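Local coordinates for centrosomal protein of 192 kDa (Homo sapiens, PDB 6FVI) that is required for mitotic centrosome maturation and bipolar spindle assembly, scaffolding AURKA and PLK1 activation, and is represented here by its PapD-like (ASH) domain 7, at residues 67-70 / 74-77; 101-104 / 110-113; 118-121 / 127-130. All blocks are in the same frame, centred on the assembly; numbering follows the deposited sequence.

Contact 1 (67-70 / 74-77); sequences GVDE and VFRA
F75 meets V68 and D69 along one edge of its ring. The ring presents CD2, CE2 and CZ to the loop, with CB of V68 and OD1 of D69 near the ring plane. CG of F75 is anti to its own carbonyl carbon (chi1 -60°), which swings the ring across to the 67-70 loop.

The closer part of the contact is the carboxylate of D69. It stands across the ring edge, its plane 84° from that of the ring. OD1 of D69 lies in the ring plane, 3.7 Å from CE2 of F75. OD2 of D69 is 3.7 Å from CZ of F75 but is set off the plane. CG of D69 lies between its backbone N and carbonyl carbon (chi1 66°), and this brings the carboxylate up to the ring. OD1 is also hydrogen-bonded to the hydroxyl of S71.

The apolar part is looser. CB of V68 is 4.0 Å from CD2 of F75, and CG2 of V68 is 4.2 Å from the same CD2. The two side chains pass at a slant. V68 and D69 are both exposed, and F75 is only partly buried. The two segments bury just 117 Å² between them.

The contact joins the loop that follows strand 53-66 to strand 75-76, where that loop ends. The two strands pair antiparallel as a hairpin, with F75 backbone-bonded to V65. R76 NH1 bonds to the carbonyl of P62, a proline hydroxylated in the natural protein but unmodified here.

A carboxylate beside the edge of an aromatic ring faces its slightly positive C-H groups. The attraction is therefore likely to be favourable but weak, and would probably restrain the loop less than a salt bridge.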
loop_
_atom_site.group_PDB
_atom_site.type_symbol
_atom_site.label_atom_id
_atom_site.label_comp_id
_atom_site.label_asym_id
_atom_site.label_seq_id
_atom_site.Cartn_x
_atom_site.Cartn_y
_atom_site.Cartn_z
ATOM N N GLY A 67 -19.603 -3.862 9.878
ATOM C CA GLY A 67 -20.940 -3.585 9.419
ATOM C C GLY A 67 -21.519 -4.643 8.527
ATOM O O GLY A 67 -22.454 -4.364 7.781
ATOM N N VAL A 68 -21.021 -5.866 8.614
ATOM C CA VAL A 68 -21.577 -6.935 7.834
ATOM C C VAL A 68 -22.927 -7.406 8.396
ATOM O O VAL A 68 -23.804 -7.804 7.657
ATOM C CB VAL A 68 -20.587 -8.097 7.779
ATOM C CG1 VAL A 68 -21.194 -9.325 7.157
ATOM C CG2 VAL A 68 -19.326 -7.683 7.025
ATOM N N ASP A 69 -23.056 -7.383 9.706
ATOM C CA ASP A 69 -24.260 -7.787 10.424
ATOM C C ASP A 69 -24.360 -6.902 11.660
ATOM O O ASP A 69 -23.596 -5.932 11.768
ATOM C CB ASP A 69 -24.236 -9.295 10.707
ATOM C CG ASP A 69 -23.149 -9.730 11.654
ATOM O OD1 ASP A 69 -22.531 -8.876 12.320
ATOM O OD2 ASP A 69 -22.923 -10.968 11.711
ATOM N N GLU A 70 -25.252 -7.211 12.586
ATOM C CA GLU A 70 -25.448 -6.378 13.776
ATOM C C GLU A 70 -24.639 -6.852 14.997
ATOM O O GLU A 70 -24.879 -6.383 16.105
ATOM C CB GLU A 70 -26.927 -6.225 14.110
ATOM C CG GLU A 70 -27.743 -5.584 12.983
ATOM C CD GLU A 70 -27.438 -4.107 12.668
ATOM O OE1 GLU A 70 -26.545 -3.488 13.287
ATOM O OE2 GLU A 70 -28.116 -3.546 11.778
ATOM N N VAL A 74 -15.798 -7.135 13.792
ATOM C CA VAL A 74 -15.054 -7.031 12.547
ATOM C C VAL A 74 -14.665 -8.434 12.110
ATOM O O VAL A 74 -14.119 -9.223 12.889
ATOM C CB VAL A 74 -13.833 -6.137 12.743
ATOM C CG1 VAL A 74 -12.984 -6.091 11.491
ATOM C CG2 VAL A 74 -14.254 -4.731 13.090
ATOM N N PHE A 75 -14.961 -8.754 10.845
ATOM C CA PHE A 75 -14.671 -10.061 10.271
ATOM C C PHE A 75 -13.518 -9.959 9.281
ATOM O O PHE A 75 -13.115 -8.869 8.889
ATOM C CB PHE A 75 -15.901 -10.606 9.566
ATOM C CG PHE A 75 -17.072 -10.775 10.483
ATOM C CD1 PHE A 75 -17.031 -11.590 11.600
ATOM C CD2 PHE A 75 -18.189 -10.059 10.273
ATOM C CE1 PHE A 75 -18.115 -11.698 12.444
ATOM C CE2 PHE A 75 -19.288 -10.175 11.092
ATOM C CZ PHE A 75 -19.228 -10.990 12.178
ATOM N N ARG A 76 -12.990 -11.112 8.896
ATOM C CA ARG A 76 -12.086 -11.195 7.753
ATOM C C ARG A 76 -12.838 -11.714 6.544
ATOM O O ARG A 76 -13.560 -12.722 6.631
ATOM C CB ARG A 76 -10.918 -12.123 8.034
ATOM C CG ARG A 76 -9.926 -11.639 9.047
ATOM C CD ARG A 76 -9.000 -10.557 8.536
ATOM N NE ARG A 76 -7.961 -10.283 9.530
ATOM C CZ ARG A 76 -7.164 -9.233 9.517
ATOM N NH1 ARG A 76 -7.234 -8.367 8.546
ATOM N NH2 ARG A 76 -6.285 -9.056 10.488
ATOM N N ALA A 77 -12.684 -11.053 5.402
ATOM C CA ALA A 77 -13.273 -11.580 4.177
ATOM C C ALA A 77 -12.546 -12.857 3.774
ATOM O O ALA A 77 -11.343 -13.008 4.009
ATOM C CB ALA A 77 -13.193 -10.566 3.064
#

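Contact 2 (101-104 / 110-113); sequences ITFL and DYAQ
OH of Y111 is held by two groups, the carbonyl of G107 and the hydroxyl of Y79. These bonds fix the far end of a ring whose inner part meets F103. The two rings form an offset edge-to-face pair, with centroids 5.4 Å apart and planes at 69°. F103 supplies the edge and Y111 the face. CE1 of F103 lies 3.7 Å from CG of Y111, and CZ of F103 lies 3.8 Å from CD1 of Y111. CE1 also comes within 3.8 Å of CB of Y111, so the approach is over the root of the tyrosine ring. F103 has CG anti to its backbone N (chi1 174°), which extends the ring toward Y111.

Replacing F103 by an alanine would remove the ring edge and is likely to open a gap beside Y111 and F82.

Both residues are buried. The ring of F103 also meets that of F82, on strand 82-91, with planes about 20° apart. Y111 also touches F82, as well as V65 of strand 53-66. The pair thus joins strand 96-103 to strand 109-121 through side chains, in the interior of the PapD-like domain, while strand 96-103 is backbone-bonded to strands 39-47 and 82-91.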
loop_
_atom_site.group_PDB
_atom_site.type_symbol
_atom_site.label_atom_id
_atom_site.label_comp_id
_atom_site.label_asym_id
_atom_site.label_seq_id
_atom_site.Cartn_x
_atom_site.Cartn_y
_atom_site.Cartn_z
ATOM N N ILE A 101 -5.871 -0.225 -8.919
ATOM C CA ILE A 101 -6.422 -0.945 -7.785
ATOM C C ILE A 101 -7.919 -0.950 -7.946
ATOM O O ILE A 101 -8.540 0.079 -8.218
ATOM C CB ILE A 101 -5.996 -0.309 -6.446
ATOM C CG1 ILE A 101 -4.469 -0.183 -6.415
ATOM C CG2 ILE A 101 -6.448 -1.182 -5.283
ATOM C CD1 ILE A 101 -3.923 0.387 -5.141
ATOM N N THR A 102 -8.516 -2.129 -7.759
ATOM C CA THR A 102 -9.946 -2.311 -7.858
ATOM C C THR A 102 -10.502 -2.778 -6.505
ATOM O O THR A 102 -9.863 -3.508 -5.762
ATOM C CB THR A 102 -10.239 -3.305 -8.992
ATOM O OG1 THR A 102 -9.599 -2.855 -10.203
ATOM C CG2 THR A 102 -11.718 -3.468 -9.220
ATOM N N PHE A 103 -11.715 -2.308 -6.217
ATOM C CA PHE A 103 -12.517 -2.709 -5.070
ATOM C C PHE A 103 -13.747 -3.393 -5.631
ATOM O O PHE A 103 -14.494 -2.810 -6.397
ATOM C CB PHE A 103 -12.893 -1.478 -4.269
ATOM C CG PHE A 103 -13.846 -1.711 -3.122
ATOM C CD1 PHE A 103 -13.730 -2.792 -2.266
ATOM C CD2 PHE A 103 -14.879 -0.795 -2.901
ATOM C CE1 PHE A 103 -14.619 -2.939 -1.194
ATOM C CE2 PHE A 103 -15.740 -0.943 -1.823
ATOM C CZ PHE A 103 -15.613 -2.002 -0.983
ATOM N N LEU A 104 -13.940 -4.654 -5.238
ATOM C CA LEU A 104 -15.065 -5.485 -5.714
ATOM C C LEU A 104 -15.686 -6.175 -4.493
ATOM O O LEU A 104 -15.436 -7.334 -4.198
ATOM C CB LEU A 104 -14.693 -6.462 -6.874
ATOM C CG LEU A 104 -15.807 -7.387 -7.416
ATOM C CD1 LEU A 104 -17.053 -6.641 -7.730
ATOM C CD2 LEU A 104 -15.306 -8.198 -8.584
ATOM N N ASP A 110 -18.099 -2.358 5.349
ATOM C CA ASP A 110 -17.067 -1.347 5.244
ATOM C C ASP A 110 -15.737 -2.084 5.332
ATOM O O ASP A 110 -15.408 -2.665 6.363
ATOM C CB ASP A 110 -17.234 -0.324 6.346
ATOM C CG ASP A 110 -16.385 0.885 6.155
ATOM O OD1 ASP A 110 -15.570 0.905 5.226
ATOM O OD2 ASP A 110 -16.548 1.831 6.953
ATOM N N TYR A 111 -15.033 -2.103 4.202
ATOM C CA TYR A 111 -13.867 -2.951 3.975
ATOM C C TYR A 111 -12.568 -2.166 4.091
ATOM O O TYR A 111 -12.509 -1.005 3.657
ATOM C CB TYR A 111 -13.910 -3.481 2.532
ATOM C CG TYR A 111 -15.048 -4.420 2.215
ATOM C CD1 TYR A 111 -16.368 -3.977 2.124
ATOM C CD2 TYR A 111 -14.801 -5.755 1.963
ATOM C CE1 TYR A 111 -17.385 -4.838 1.796
ATOM C CE2 TYR A 111 -15.830 -6.617 1.612
ATOM C CZ TYR A 111 -17.128 -6.149 1.541
ATOM O OH TYR A 111 -18.110 -7.027 1.194
ATOM N N ALA A 112 -11.520 -2.821 4.561
ATOM C CA ALA A 112 -10.208 -2.206 4.523
ATOM C C ALA A 112 -9.168 -3.303 4.493
ATOM O O ALA A 112 -9.432 -4.457 4.818
ATOM C CB ALA A 112 -9.999 -1.260 5.695
ATOM N N GLN A 113 -7.944 -2.923 4.120
ATOM C CA GLN A 113 -6.867 -3.889 4.048
ATOM C C GLN A 113 -5.536 -3.149 4.043
ATOM O O GLN A 113 -5.392 -2.121 3.376
ATOM C CB GLN A 113 -6.990 -4.755 2.795
ATOM C CG GLN A 113 -6.090 -5.976 2.801
ATOM C CD GLN A 113 -6.337 -6.851 1.594
ATOM O OE1 GLN A 113 -6.766 -6.379 0.536
ATOM N NE2 GLN A 113 -6.033 -8.121 1.746
#

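Contact 3 (118-121 / 127-130); sequences ECHP and MKHT
C119 and H129 are partners on adjacent antiparallel strands and exchange two backbone hydrogen bonds. N of C119 is 2.9 Å from O of H129, nearly straight at 164°. N of H129 is 2.8 Å from O of C119, more bent at 138°. The same carbonyl O of C119 takes a C-H contact from CA of K128, at 3.4 Å.

The side chains of C119 and H129 leave the same face of the sheet. SG of C119 lies 3.5 Å from CD2 of H129 and approaches the ring obliquely. C119 was modelled in two conformers, so the sulfur contact is described for one of them and is less certain than the backbone bonds. The histidine ring reaches it with CG anti to its backbone N (chi1 168°).

Next to this pair the carbonyl of M127, a selenomethionine, is flanked by carbon. Its O is 3.5 Å from CB of H120 and 3.4 Å from CD of P121. CD of P121 also touches CB of M127 at 4.0 Å. H120 and K128 run side by side in the same direction, but ND1 and NZ are not bonded.

The two segments belong to the beta hairpin of strands 109-121 and 129-139 in the sheet of this PapD-like domain. Beside the C119-H129 hydrogen-bonded pair, E118 and T130 make the non-hydrogen-bonded pair, with side chains on the other face.

Further out, NE2 of H129 is hydrogen-bonded to the carbonyl of V21, which ties the ring to strand 21-23. NZ of K128 bonds to the carbonyl of P125, in the hairpin turn. On its other side strand 109-121 is paired with strand 53-66, through backbone bonds of E118 with H56 and H120 with K54, while the C119 side chain touches V53 and W55.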
loop_
_atom_site.group_PDB
_atom_site.type_symbol
_atom_site.label_atom_id
_atom_site.label_comp_id
_atom_site.label_asym_id
_atom_site.label_seq_id
_atom_site.Cartn_x
_atom_site.Cartn_y
_atom_site.Cartn_z
ATOM N N GLU A 118 7.479 -4.080 -1.103
ATOM C CA GLU A 118 8.810 -4.484 -0.742
ATOM C C GLU A 118 9.685 -4.173 -1.924
ATOM O O GLU A 118 9.343 -4.591 -3.031
ATOM C CB GLU A 118 8.787 -5.983 -0.440
ATOM C CG GLU A 118 8.139 -6.275 0.911
ATOM C CD GLU A 118 8.080 -7.759 1.243
ATOM O OE1 GLU A 118 8.882 -8.204 2.087
ATOM O OE2 GLU A 118 7.237 -8.481 0.667
ATOM N N CYS A 119 10.806 -3.472 -1.743
ATOM C CA CYS A 119 11.658 -3.295 -2.865
ATOM C C CYS A 119 13.105 -3.241 -2.487
ATOM O O CYS A 119 13.495 -3.124 -1.327
ATOM C CB CYS A 119 11.216 -2.099 -3.718
ATOM S SG CYS A 119 11.543 -0.529 -2.914
ATOM N N HIS A 120 13.938 -3.421 -3.500
ATOM C CA HIS A 120 15.368 -3.357 -3.328
ATOM C C HIS A 120 15.990 -3.066 -4.668
ATOM O O HIS A 120 15.423 -3.418 -5.705
ATOM C CB HIS A 120 15.950 -4.653 -2.737
ATOM C CG HIS A 120 15.606 -5.887 -3.509
ATOM N ND1 HIS A 120 14.548 -6.711 -3.186
ATOM C CD2 HIS A 120 16.184 -6.421 -4.606
ATOM C CE1 HIS A 120 14.491 -7.703 -4.060
ATOM N NE2 HIS A 120 15.493 -7.571 -4.908
ATOM N N PRO A 121 17.200 -2.516 -4.694
ATOM C CA PRO A 121 17.897 -2.388 -5.966
ATOM C C PRO A 121 18.153 -3.775 -6.540
ATOM O O PRO A 121 18.520 -4.694 -5.812
ATOM C CB PRO A 121 19.211 -1.681 -5.588
ATOM C CG PRO A 121 18.941 -1.052 -4.257
ATOM C CD PRO A 121 18.020 -2.021 -3.574
HETATM N N MSE A 127 19.469 -4.850 0.328
HETATM C CA MSE A 127 19.167 -3.449 0.715
HETATM C C MSE A 127 17.677 -3.178 0.538
HETATM O O MSE A 127 17.220 -2.477 -0.351
HETATM C CB MSE A 127 20.011 -2.498 -0.102
HETATM C CG MSE A 127 21.515 -2.720 0.135
HETATM SE SE MSE A 127 22.105 -2.616 1.947
HETATM C CE MSE A 127 21.585 -0.816 2.297
ATOM N N LYS A 128 16.902 -3.754 1.452
ATOM C CA LYS A 128 15.456 -3.759 1.367
ATOM C C LYS A 128 14.849 -2.476 1.896
ATOM O O LYS A 128 15.382 -1.798 2.790
ATOM C CB LYS A 128 14.908 -4.972 2.063
ATOM C CG LYS A 128 15.352 -6.270 1.384
ATOM C CD LYS A 128 14.722 -7.513 1.970
ATOM C CE LYS A 128 15.411 -8.775 1.471
ATOM N NZ LYS A 128 15.344 -8.931 -0.014
ATOM N N HIS A 129 13.695 -2.161 1.341
ATOM C CA HIS A 129 12.939 -0.965 1.668
ATOM C C HIS A 129 11.470 -1.363 1.632
ATOM O O HIS A 129 11.051 -2.075 0.738
ATOM C CB HIS A 129 13.292 0.106 0.635
ATOM C CG HIS A 129 12.444 1.335 0.597
ATOM N ND1 HIS A 129 12.050 2.057 1.702
ATOM C CD2 HIS A 129 11.978 2.004 -0.484
ATOM C CE1 HIS A 129 11.365 3.116 1.296
ATOM N NE2 HIS A 129 11.319 3.110 -0.025
ATOM N N THR A 130 10.707 -0.906 2.612
ATOM C CA THR A 130 9.290 -1.210 2.701
ATOM C C THR A 130 8.464 0.061 2.692
ATOM O O THR A 130 8.826 1.056 3.352
ATOM C CB THR A 130 9.024 -1.964 3.997
ATOM O OG1 THR A 130 9.848 -3.122 4.055
ATOM C CG2 THR A 130 7.597 -2.403 4.100
#

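Contacts 1, 2 and 3 follow one another along the chain without overlapping. All three belong to the beta sandwich of the PapD-like domain, whose strands are linked in a continuous, curled network. Contacts 1 and 2 lie on the same side of the chain's centre, their own centres 14 Å apart. Contact 3 is on the opposite side, with its centre 34 Å from that of contact 1 and 25 Å from that of contact 2. None touches another. Strand 53-66 pairs with strand 109-121 and leads into the surface loop of contact 1. Strand 109-121 itself links the aromatic interior at one end of the domain to the hairpin at the other.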